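Local atomic coordinates of extracellular solute-binding protein, family 1 (Bifidobacterium longum subsp. infantis, PDB entry 6FTH), a protein that probably binds human milk oligosaccharides outside the cell and hands them to an ABC transporter for uptake. Residues V86-F92 against A338-L343; F103-K108 against G135-L140; D125-L129 against D451-P455; T130-E134 against W513-Y517. All coordinates share one frame; numbering follows the deposited sequence.

How the contacts relate
From the N terminus, strand 86-88 is the first element used: contact 1 pairs it with strand 339-343 and closes a loop of 245 residues. Contact 2, joining 103-108 to 135-140, lies wholly within that loop and touches contact 1 where Ser342 OG meets Tyr138 O. Helix 124-130 and the turn after it then reach far forward, to 451-455 in contact 3 and to helix 503-518 in contact 4. Both cross contacts 1 and 2 along the chain, and each other. Contact 1 forms an edge of the four-stranded sheet and contact 2 joins two loops beside it, whereas contacts 3 and 4 bring the loop before helix 457-484 and the last helix against helix 124-130 and the loop after it.

Contact 1: residues V86-F92 against A338-L343; sequences VSLHAFF and ADRFSL
Ser87 and Ser342 form an antiparallel hydrogen-bonded pair, Ser87 N to Ser342 O and Ser342 N to Ser87 O both spanning 3.0 Å. On the face carrying Val86 and Leu343 the packing is tight: Val86 CG1, anti to its own backbone N (chi1 171°), comes within 3.4 Å of Phe341 CE2, and Leu88 CD2 lies 3.5 Å from Phe341 CD2, with helix 350-360 covering this side. Strand 339-343 is an outermost strand of a mixed four-stranded sheet in this solute-binding protein, and a classic bulge at Arg340 and Phe341, both facing Leu140, interrupts it. Beyond the bulge the contact becomes polar and more open. His89 ND1 donates to Asp339 OD2 (2.7 Å) on its syn side, the ring and carboxylate planes nearly perpendicular, while Arg340 NE makes a salt bridge to Asp339 OD1 from above the carboxylate plane; Arg340 NH1 also bonds to Asp407 O and Phe409 O. Asp339 CB sits 3.5 Å over the centre of the exposed Phe92 ring. An alanine at Asp339 would keep that CB but would probably leave His89 ND1 and Arg340 NE without their shared carboxylate. Waters bridge the segments: one donates to both His89 O and Asp339 OD2, another links Ser87 O, Ala90 N and Asp339 O.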
# COMPACT_ATOMS: atom_id res chain seq x y z
N VAL A 86 0.73 3.48 25.53
CA VAL A 86 0.30 2.77 24.33
C VAL A 86 0.30 3.77 23.18
O VAL A 86 -0.16 4.90 23.33
CB VAL A 86 -1.13 2.22 24.51
CG1 VAL A 86 -1.67 1.69 23.20
CG2 VAL A 86 -1.15 1.13 25.58
N SER A 87 0.82 3.35 22.03
CA SER A 87 0.77 4.16 20.83
C SER A 87 0.19 3.35 19.68
O SER A 87 0.60 2.20 19.45
CB SER A 87 2.16 4.69 20.48
OG SER A 87 2.77 5.30 21.61
N LEU A 88 -0.74 3.96 18.95
CA LEU A 88 -1.44 3.34 17.84
C LEU A 88 -1.09 4.05 16.53
O LEU A 88 -1.21 5.29 16.45
CB LEU A 88 -2.95 3.41 18.04
CG LEU A 88 -3.51 2.91 19.38
CD1 LEU A 88 -5.04 2.96 19.32
CD2 LEU A 88 -3.01 1.48 19.79
N HIS A 89 -0.68 3.29 15.51
CA HIS A 89 -0.38 3.86 14.18
C HIS A 89 0.84 4.79 14.26
O HIS A 89 0.94 5.78 13.52
CB HIS A 89 -1.61 4.54 13.56
CG HIS A 89 -1.42 5.08 12.16
ND1 HIS A 89 -0.55 4.53 11.25
CD2 HIS A 89 -2.01 6.13 11.53
CE1 HIS A 89 -0.60 5.22 10.12
NE2 HIS A 89 -1.47 6.19 10.26
N ALA A 90 1.76 4.47 15.17
CA ALA A 90 2.89 5.33 15.47
C ALA A 90 4.23 4.71 15.13
O ALA A 90 5.05 5.37 14.47
CB ALA A 90 2.84 5.72 16.95
N PHE A 91 4.48 3.48 15.56
CA PHE A 91 5.80 2.85 15.48
C PHE A 91 5.77 1.56 14.67
O PHE A 91 4.97 0.66 14.93
CB PHE A 91 6.35 2.58 16.88
CG PHE A 91 6.45 3.81 17.72
CD1 PHE A 91 7.34 4.81 17.39
CD2 PHE A 91 5.69 3.96 18.86
CE1 PHE A 91 7.41 5.97 18.15
CE2 PHE A 91 5.77 5.10 19.63
CZ PHE A 91 6.65 6.10 19.28
N PHE A 92 6.66 1.49 13.70
CA PHE A 92 6.86 0.28 12.93
C PHE A 92 7.90 -0.59 13.61
O PHE A 92 8.69 -0.11 14.44
CB PHE A 92 7.36 0.63 11.53
CG PHE A 92 6.31 1.20 10.65
CD1 PHE A 92 6.05 2.56 10.65
CD2 PHE A 92 5.56 0.38 9.83
CE1 PHE A 92 5.06 3.08 9.84
CE2 PHE A 92 4.56 0.91 9.02
CZ PHE A 92 4.31 2.25 9.03
N ALA A 338 1.68 -2.68 9.76
CA ALA A 338 2.63 -3.20 10.74
C ALA A 338 2.88 -2.31 11.95
O ALA A 338 3.72 -2.65 12.78
CB ALA A 338 3.97 -3.44 10.06
N ASP A 339 2.16 -1.19 12.09
CA ASP A 339 2.49 -0.16 13.07
C ASP A 339 1.34 0.13 14.03
O ASP A 339 1.12 1.27 14.41
CB ASP A 339 2.88 1.13 12.36
CG ASP A 339 1.72 1.78 11.62
OD1 ASP A 339 0.85 1.07 11.08
OD2 ASP A 339 1.68 3.02 11.56
N ARG A 340 0.60 -0.88 14.47
CA ARG A 340 -0.73 -0.60 15.01
C ARG A 340 -0.88 -0.73 16.53
O ARG A 340 -1.95 -0.40 17.06
CB ARG A 340 -1.77 -1.39 14.22
CG ARG A 340 -1.76 -0.99 12.75
CD ARG A 340 -2.26 0.44 12.58
NE ARG A 340 -2.02 1.04 11.26
CZ ARG A 340 -2.90 1.03 10.27
NH1 ARG A 340 -4.07 0.40 10.37
NH2 ARG A 340 -2.58 1.65 9.13
N PHE A 341 0.14 -1.17 17.25
CA PHE A 341 0.08 -1.13 18.72
C PHE A 341 1.47 -1.36 19.29
O PHE A 341 2.08 -2.40 19.03
CB PHE A 341 -0.85 -2.23 19.25
CG PHE A 341 -1.07 -2.18 20.75
CD1 PHE A 341 -0.12 -2.68 21.63
CD2 PHE A 341 -2.24 -1.65 21.27
CE1 PHE A 341 -0.32 -2.63 23.01
CE2 PHE A 341 -2.45 -1.59 22.65
CZ PHE A 341 -1.48 -2.07 23.51
N SER A 342 1.96 -0.42 20.09
CA SER A 342 3.21 -0.64 20.82
C SER A 342 3.03 -0.15 22.25
O SER A 342 2.34 0.84 22.49
CB SER A 342 4.39 0.09 20.17
OG SER A 342 4.74 -0.46 18.90
N LEU A 343 3.64 -0.87 23.18
CA LEU A 343 3.52 -0.62 24.62
C LEU A 343 4.87 -0.16 25.14
O LEU A 343 5.89 -0.80 24.89
CB LEU A 343 3.14 -1.92 25.34
CG LEU A 343 3.03 -1.95 26.87
CD1 LEU A 343 2.03 -0.92 27.38
CD2 LEU A 343 2.64 -3.34 27.33
O HOH W 1 2.09 2.26 17.13
O HOH W 2 3.81 3.37 23.20
O HOH W 3 2.82 5.49 11.59
O HOH W 4 3.07 -0.29 16.69

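Contact 2: residues F103-K108 against G135-L140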
# COMPACT_ATOMS: atom_id res chain seq x y z
N PHE A 103 10.49 -0.28 24.29
CA PHE A 103 9.22 -0.96 24.01
C PHE A 103 9.16 -2.35 24.62
O PHE A 103 10.15 -3.09 24.62
CB PHE A 103 8.98 -1.05 22.49
CG PHE A 103 8.82 0.29 21.83
CD1 PHE A 103 7.67 1.02 22.01
CD2 PHE A 103 9.84 0.84 21.08
CE1 PHE A 103 7.50 2.27 21.43
CE2 PHE A 103 9.68 2.08 20.48
CZ PHE A 103 8.51 2.80 20.66
N GLU A 104 7.98 -2.70 25.11
CA GLU A 104 7.73 -4.05 25.60
C GLU A 104 7.77 -5.04 24.44
O GLU A 104 7.19 -4.80 23.38
CB GLU A 104 6.33 -4.08 26.23
CG GLU A 104 5.87 -5.45 26.72
CD GLU A 104 6.19 -5.66 28.18
OE1 GLU A 104 6.97 -4.86 28.74
OE2 GLU A 104 5.64 -6.62 28.75
N ASP A 105 8.42 -6.18 24.67
CA ASP A 105 8.39 -7.30 23.72
C ASP A 105 7.07 -8.02 23.93
O ASP A 105 6.93 -8.83 24.86
CB ASP A 105 9.58 -8.22 23.96
CG ASP A 105 9.59 -9.45 23.05
OD1 ASP A 105 8.69 -9.61 22.19
OD2 ASP A 105 10.49 -10.28 23.22
N LEU A 106 6.10 -7.72 23.08
CA LEU A 106 4.76 -8.27 23.21
C LEU A 106 4.68 -9.76 22.92
O LEU A 106 3.68 -10.39 23.27
CB LEU A 106 3.81 -7.51 22.26
CG LEU A 106 3.68 -6.02 22.57
CD1 LEU A 106 3.07 -5.26 21.38
CD2 LEU A 106 2.82 -5.83 23.83
N SER A 107 5.70 -10.34 22.28
CA SER A 107 5.69 -11.78 22.07
C SER A 107 5.65 -12.55 23.39
O SER A 107 5.19 -13.69 23.41
CB SER A 107 6.91 -12.23 21.28
OG SER A 107 8.08 -12.17 22.08
N LYS A 108 6.13 -11.94 24.49
CA LYS A 108 6.11 -12.55 25.81
C LYS A 108 4.78 -12.37 26.52
O LYS A 108 4.58 -12.96 27.59
CB LYS A 108 7.19 -11.93 26.71
CG LYS A 108 8.63 -12.06 26.18
CD LYS A 108 9.03 -13.51 26.02
CE LYS A 108 10.50 -13.65 25.63
NZ LYS A 108 10.77 -13.07 24.27
N GLY A 135 12.51 -13.48 17.27
CA GLY A 135 11.24 -13.75 17.89
C GLY A 135 10.66 -12.59 18.66
O GLY A 135 9.57 -12.74 19.23
N HIS A 136 11.34 -11.45 18.71
CA HIS A 136 10.77 -10.30 19.40
C HIS A 136 9.72 -9.63 18.54
O HIS A 136 9.81 -9.61 17.31
CB HIS A 136 11.85 -9.27 19.75
CG HIS A 136 12.99 -9.84 20.54
ND1 HIS A 136 12.86 -10.95 21.35
CD2 HIS A 136 14.29 -9.47 20.62
CE1 HIS A 136 14.02 -11.23 21.90
NE2 HIS A 136 14.91 -10.35 21.48
N MET A 137 8.69 -9.10 19.19
CA MET A 137 7.63 -8.37 18.51
C MET A 137 7.31 -7.14 19.35
O MET A 137 6.75 -7.26 20.45
CB MET A 137 6.38 -9.24 18.35
CG MET A 137 5.21 -8.51 17.74
SD MET A 137 3.79 -9.60 17.53
CE MET A 137 3.35 -9.95 19.26
N TYR A 138 7.61 -5.97 18.81
CA TYR A 138 7.39 -4.71 19.51
C TYR A 138 6.20 -3.93 18.98
O TYR A 138 5.88 -2.85 19.51
CB TYR A 138 8.64 -3.83 19.44
CG TYR A 138 9.85 -4.52 20.02
CD1 TYR A 138 9.98 -4.67 21.39
CD2 TYR A 138 10.83 -5.05 19.20
CE1 TYR A 138 11.07 -5.32 21.94
CE2 TYR A 138 11.94 -5.70 19.73
CZ TYR A 138 12.04 -5.83 21.11
OH TYR A 138 13.13 -6.47 21.66
N ALA A 139 5.54 -4.44 17.95
CA ALA A 139 4.39 -3.79 17.36
C ALA A 139 3.39 -4.87 16.99
O ALA A 139 3.78 -5.98 16.62
CB ALA A 139 4.77 -3.02 16.09
N LEU A 140 2.11 -4.55 17.13
CA LEU A 140 1.09 -5.44 16.59
C LEU A 140 0.65 -4.95 15.22
O LEU A 140 0.57 -3.74 14.98
CB LEU A 140 -0.16 -5.48 17.47
CG LEU A 140 0.03 -5.90 18.93
CD1 LEU A 140 -1.30 -5.97 19.67
CD2 LEU A 140 0.73 -7.26 19.01
O HOH W 5 5.54 -2.87 22.26
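Asp105 OD1 receives the backbone N-H of Met137 across the contact in an almost straight bond (3.0 Å, 173° at the hydrogen), approached from above the carboxylate plane. One residue further along 103-108, Leu106 N returns a bond of 2.7 Å to Met137 O, so both polar backbone atoms of Met137 are held by consecutive residues. Apolar contacts flank this pair: Leu106 CB touches Met137 CE, Leu106 CD1 reaches Leu140 CD2 at 3.9 Å with the two side chains nearly at right angles, and Tyr138 CD1 lies 3.9 Å from Phe103 CB. The carboxylate is itself positioned by an Asx turn, OD1 accepting from Ser107 N as the chain enters the 3-10 segment 106-108. Ser107 OG adds a further bond to Asp105 OD1 at 2.6 Å. With CG anti to the Asp105 backbone N (chi1 177°), the group is carried across to Met137 while staying within the grasp of Ser107. Its other oxygen, Asp105 OD2, forms a salt bridge with Lys108 NZ (3.0 Å), whose chain bends at chi2 and chi4 to fold back over the turn. Farther out, strand 339-343 takes hold of 135-140: Leu140 makes backbone bonds with Arg340 and Phe341, and Ser342 OG bonds to Tyr138 O.

Contact 3: residues D125-L129 against D451-P455; sequences DAQKL and DYVNP
Tyr452 lies alongside Lys128, the two side chains pointing the same way. From its base outward, Tyr452 CB rests 3.4 Å from the carbonyl oxygen of Lys128, near the end of helix 124-130. A chi1 of 47° sets CG between the backbone N and the carbonyl carbon, the crowded position, and turns the ring up along the lysine. Tyr452 CG then meets Lys128 CB at 3.7 Å, and CD2 lies against the same CB. Further along, the six ring carbons share one partner: Lys128 CD stands 3.8 Å from the ring centroid and only 7° off its normal, a CH-pi contact over the middle of the face. The lysine can cover so much of the ring because its chain is extended beyond CG. Tyr452 CE2 is also approached obliquely by the carboxylate of Asp125, one helical turn before Leu129, with Asp125 CG 4.1 Å away. This is plain packing of a helix against a loop: 451-455 precedes the long helix 457-484 and is laid across the last turn of 124-130, while Tyr517 of helix 503-518 touches Tyr452 as well. At the tip, Tyr452 OH is 2.6 Å from a water, to which Lys128 NZ gives a weak bond. A serine in place of Tyr452 would probably leave the aliphatic chain of Lys128 without a surface to lie on and its ammonium freer to swing. At the backbone end of Tyr452, Leu129 CD1 lies 3.5 Å from Asp451 O, and Leu129 CD2 packs on Ala338.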
# COMPACT_ATOMS: atom_id res chain seq x y z
N ASP A 125 0.75 -14.84 8.76
CA ASP A 125 1.67 -13.92 8.11
C ASP A 125 1.58 -12.54 8.72
O ASP A 125 2.49 -11.73 8.53
CB ASP A 125 1.38 -13.83 6.60
CG ASP A 125 2.03 -14.96 5.81
OD1 ASP A 125 2.62 -15.87 6.43
OD2 ASP A 125 1.94 -14.93 4.57
N ALA A 126 0.48 -12.24 9.42
CA ALA A 126 0.40 -10.98 10.14
C ALA A 126 1.38 -10.97 11.30
O ALA A 126 2.07 -9.97 11.53
CB ALA A 126 -1.03 -10.73 10.64
N GLN A 127 1.48 -12.09 12.02
CA GLN A 127 2.46 -12.16 13.10
C GLN A 127 3.88 -12.02 12.55
O GLN A 127 4.71 -11.33 13.14
CB GLN A 127 2.31 -13.48 13.85
CG GLN A 127 3.32 -13.64 14.96
CD GLN A 127 3.04 -14.84 15.85
OE1 GLN A 127 2.36 -15.79 15.44
NE2 GLN A 127 3.56 -14.81 17.07
N LYS A 128 4.16 -12.66 11.42
CA LYS A 128 5.50 -12.52 10.84
C LYS A 128 5.82 -11.07 10.51
O LYS A 128 6.99 -10.66 10.58
CB LYS A 128 5.59 -13.33 9.56
CG LYS A 128 5.50 -14.83 9.79
CD LYS A 128 5.81 -15.57 8.50
CE LYS A 128 5.87 -17.06 8.73
NZ LYS A 128 6.16 -17.73 7.43
N LEU A 129 4.82 -10.30 10.11
CA LEU A 129 5.06 -8.93 9.67
C LEU A 129 5.73 -8.10 10.74
O LEU A 129 6.50 -7.18 10.41
CB LEU A 129 3.73 -8.30 9.26
CG LEU A 129 3.77 -6.97 8.52
CD1 LEU A 129 4.48 -7.11 7.16
CD2 LEU A 129 2.34 -6.43 8.33
N ASP A 451 6.52 -9.56 2.47
CA ASP A 451 6.38 -8.30 3.17
C ASP A 451 7.01 -8.34 4.56
O ASP A 451 7.36 -7.29 5.10
CB ASP A 451 4.90 -7.97 3.28
CG ASP A 451 4.21 -7.85 1.94
OD1 ASP A 451 4.92 -7.66 0.92
OD2 ASP A 451 2.94 -7.93 1.90
N TYR A 452 7.14 -9.52 5.16
CA TYR A 452 7.66 -9.67 6.51
C TYR A 452 9.19 -9.75 6.59
O TYR A 452 9.73 -9.88 7.69
CB TYR A 452 7.03 -10.90 7.18
CG TYR A 452 7.01 -12.18 6.37
CD1 TYR A 452 8.15 -12.97 6.27
CD2 TYR A 452 5.86 -12.62 5.75
CE1 TYR A 452 8.15 -14.13 5.56
CE2 TYR A 452 5.85 -13.80 5.02
CZ TYR A 452 7.00 -14.55 4.94
OH TYR A 452 7.03 -15.73 4.20
N VAL A 453 9.90 -9.69 5.47
CA VAL A 453 11.36 -9.75 5.50
C VAL A 453 11.87 -8.43 6.05
O VAL A 453 11.80 -7.41 5.37
CB VAL A 453 11.94 -10.03 4.11
CG1 VAL A 453 13.48 -10.05 4.15
CG2 VAL A 453 11.43 -11.35 3.58
N ASN A 454 12.36 -8.45 7.29
CA ASN A 454 12.70 -7.24 8.06
C ASN A 454 14.20 -7.25 8.37
O ASN A 454 14.62 -7.98 9.29
CB ASN A 454 11.92 -7.26 9.39
CG ASN A 454 10.39 -7.37 9.21
OD1 ASN A 454 9.71 -8.18 9.90
ND2 ASN A 454 9.84 -6.55 8.34
N PRO A 455 15.04 -6.48 7.67
CA PRO A 455 16.47 -6.41 8.03
C PRO A 455 16.66 -5.83 9.42
O PRO A 455 15.87 -5.00 9.88
CB PRO A 455 17.06 -5.48 6.98
CG PRO A 455 16.12 -5.57 5.81
CD PRO A 455 14.78 -5.70 6.45
O HOH W 6 8.50 -17.77 4.92

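Contact 4: residues T130-E134 against W513-Y517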
# COMPACT_ATOMS: atom_id res chain seq x y z
N THR A 130 5.45 -8.36 12.02
CA THR A 130 6.01 -7.54 13.10
C THR A 130 6.97 -8.29 14.01
O THR A 130 7.36 -7.74 15.05
CB THR A 130 4.89 -6.89 13.92
OG1 THR A 130 4.13 -7.92 14.56
CG2 THR A 130 4.00 -6.04 13.02
N THR A 131 7.35 -9.51 13.67
CA THR A 131 8.19 -10.34 14.52
C THR A 131 9.53 -10.55 13.85
O THR A 131 9.59 -10.99 12.69
CB THR A 131 7.54 -11.71 14.74
OG1 THR A 131 6.29 -11.55 15.42
CG2 THR A 131 8.44 -12.58 15.59
N ASP A 132 10.61 -10.27 14.57
CA ASP A 132 11.95 -10.45 14.01
C ASP A 132 12.36 -11.91 14.08
O ASP A 132 11.69 -12.74 14.70
CB ASP A 132 12.94 -9.48 14.66
CG ASP A 132 13.22 -9.79 16.14
OD1 ASP A 132 13.10 -10.95 16.57
OD2 ASP A 132 13.54 -8.83 16.86
N PRO A 133 13.44 -12.29 13.39
CA PRO A 133 13.83 -13.71 13.39
C PRO A 133 14.25 -14.21 14.76
O PRO A 133 14.16 -15.42 15.01
CB PRO A 133 14.97 -13.78 12.36
CG PRO A 133 14.90 -12.48 11.61
CD PRO A 133 14.39 -11.49 12.61
N GLU A 134 14.69 -13.32 15.65
CA GLU A 134 14.94 -13.69 17.03
C GLU A 134 13.65 -13.84 17.84
O GLU A 134 13.71 -14.28 18.99
CB GLU A 134 15.88 -12.69 17.71
CG GLU A 134 17.37 -13.04 17.57
CD GLU A 134 17.70 -14.45 18.04
OE1 GLU A 134 17.66 -15.38 17.20
OE2 GLU A 134 17.97 -14.64 19.25
N TRP A 513 18.57 -11.49 4.28
CA TRP A 513 17.37 -11.49 5.12
C TRP A 513 16.25 -12.28 4.48
O TRP A 513 15.49 -12.98 5.17
CB TRP A 513 16.95 -10.07 5.44
CG TRP A 513 17.92 -9.44 6.38
CD1 TRP A 513 18.87 -8.51 6.07
CD2 TRP A 513 18.12 -9.78 7.75
NE1 TRP A 513 19.65 -8.24 7.19
CE2 TRP A 513 19.21 -9.02 8.22
CE3 TRP A 513 17.49 -10.67 8.63
CZ2 TRP A 513 19.65 -9.09 9.55
CZ3 TRP A 513 17.94 -10.75 9.95
CH2 TRP A 513 19.01 -9.95 10.39
N TYR A 514 16.13 -12.21 3.16
CA TYR A 514 15.17 -13.07 2.47
C TYR A 514 15.43 -14.53 2.80
O TYR A 514 14.50 -15.29 3.10
CB TYR A 514 15.29 -12.80 0.98
CG TYR A 514 14.52 -13.74 0.10
CD1 TYR A 514 13.18 -13.51 -0.21
CD2 TYR A 514 15.15 -14.83 -0.45
CE1 TYR A 514 12.47 -14.37 -1.05
CE2 TYR A 514 14.46 -15.69 -1.28
CZ TYR A 514 13.12 -15.46 -1.59
OH TYR A 514 12.45 -16.35 -2.42
N ASP A 515 16.69 -14.95 2.76
CA ASP A 515 17.03 -16.34 3.08
C ASP A 515 16.70 -16.67 4.54
O ASP A 515 16.12 -17.72 4.82
CB ASP A 515 18.52 -16.58 2.79
CG ASP A 515 18.84 -16.61 1.32
OD1 ASP A 515 17.92 -16.69 0.49
OD2 ASP A 515 20.04 -16.55 0.99
N ILE A 516 17.07 -15.79 5.47
CA ILE A 516 16.80 -16.03 6.89
C ILE A 516 15.31 -16.26 7.11
O ILE A 516 14.90 -17.19 7.83
CB ILE A 516 17.32 -14.85 7.74
CG1 ILE A 516 18.85 -14.89 7.82
CG2 ILE A 516 16.69 -14.85 9.13
CD1 ILE A 516 19.48 -13.63 8.42
N TYR A 517 14.46 -15.43 6.48
CA TYR A 517 13.02 -15.48 6.73
C TYR A 517 12.31 -16.59 5.95
O TYR A 517 11.27 -17.08 6.38
CB TYR A 517 12.38 -14.14 6.37
CG TYR A 517 12.38 -13.11 7.46
CD1 TYR A 517 13.42 -12.20 7.61
CD2 TYR A 517 11.29 -13.01 8.33
CE1 TYR A 517 13.38 -11.23 8.60
CE2 TYR A 517 11.25 -12.05 9.33
CZ TYR A 517 12.29 -11.16 9.45
OH TYR A 517 12.21 -10.21 10.45
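A chi1 of -87° and a chi2 of 91° aim the Tyr517 ring from its helix toward Pro133, while Trp513, with CG anti to its carbonyl carbon (chi1 -71°), brings its six-membered ring up beside the same proline. Both aromatics belong to helix 503-518, the last helix of the chain, and stand one turn apart, as the backbone bond from Tyr517 N to Trp513 O confirms; Pro133 belongs to the loop between helix 124-130 and strand 140-143. The contact is thus a proline set against the side of a C-terminal helix at the protein surface, held by apolar packing with no hydrogen bond between the two segments. Pro133 CG does most of the touching, lying 3.6 Å from Tyr517 CE1 and 3.9 Å from Trp513 CZ3, the latter contact at the edge of the indole and near its plane. Proline and tyrosine cross at about a right angle. Pro133 CB turns instead to Ile516 CG2 at 3.8 Å, and Ile516 CD1 lies over one face of the Trp513 ring, toward its rim. Trp513 NE1 has its own partner in Asp459, and Tyr517 OH is held by a weak bond to Asn454 O, which links this helix to the loop of contact 3. That hydroxyl oxygen, Tyr517 OH, is at the same time 3.3 Å from Pro133 CD.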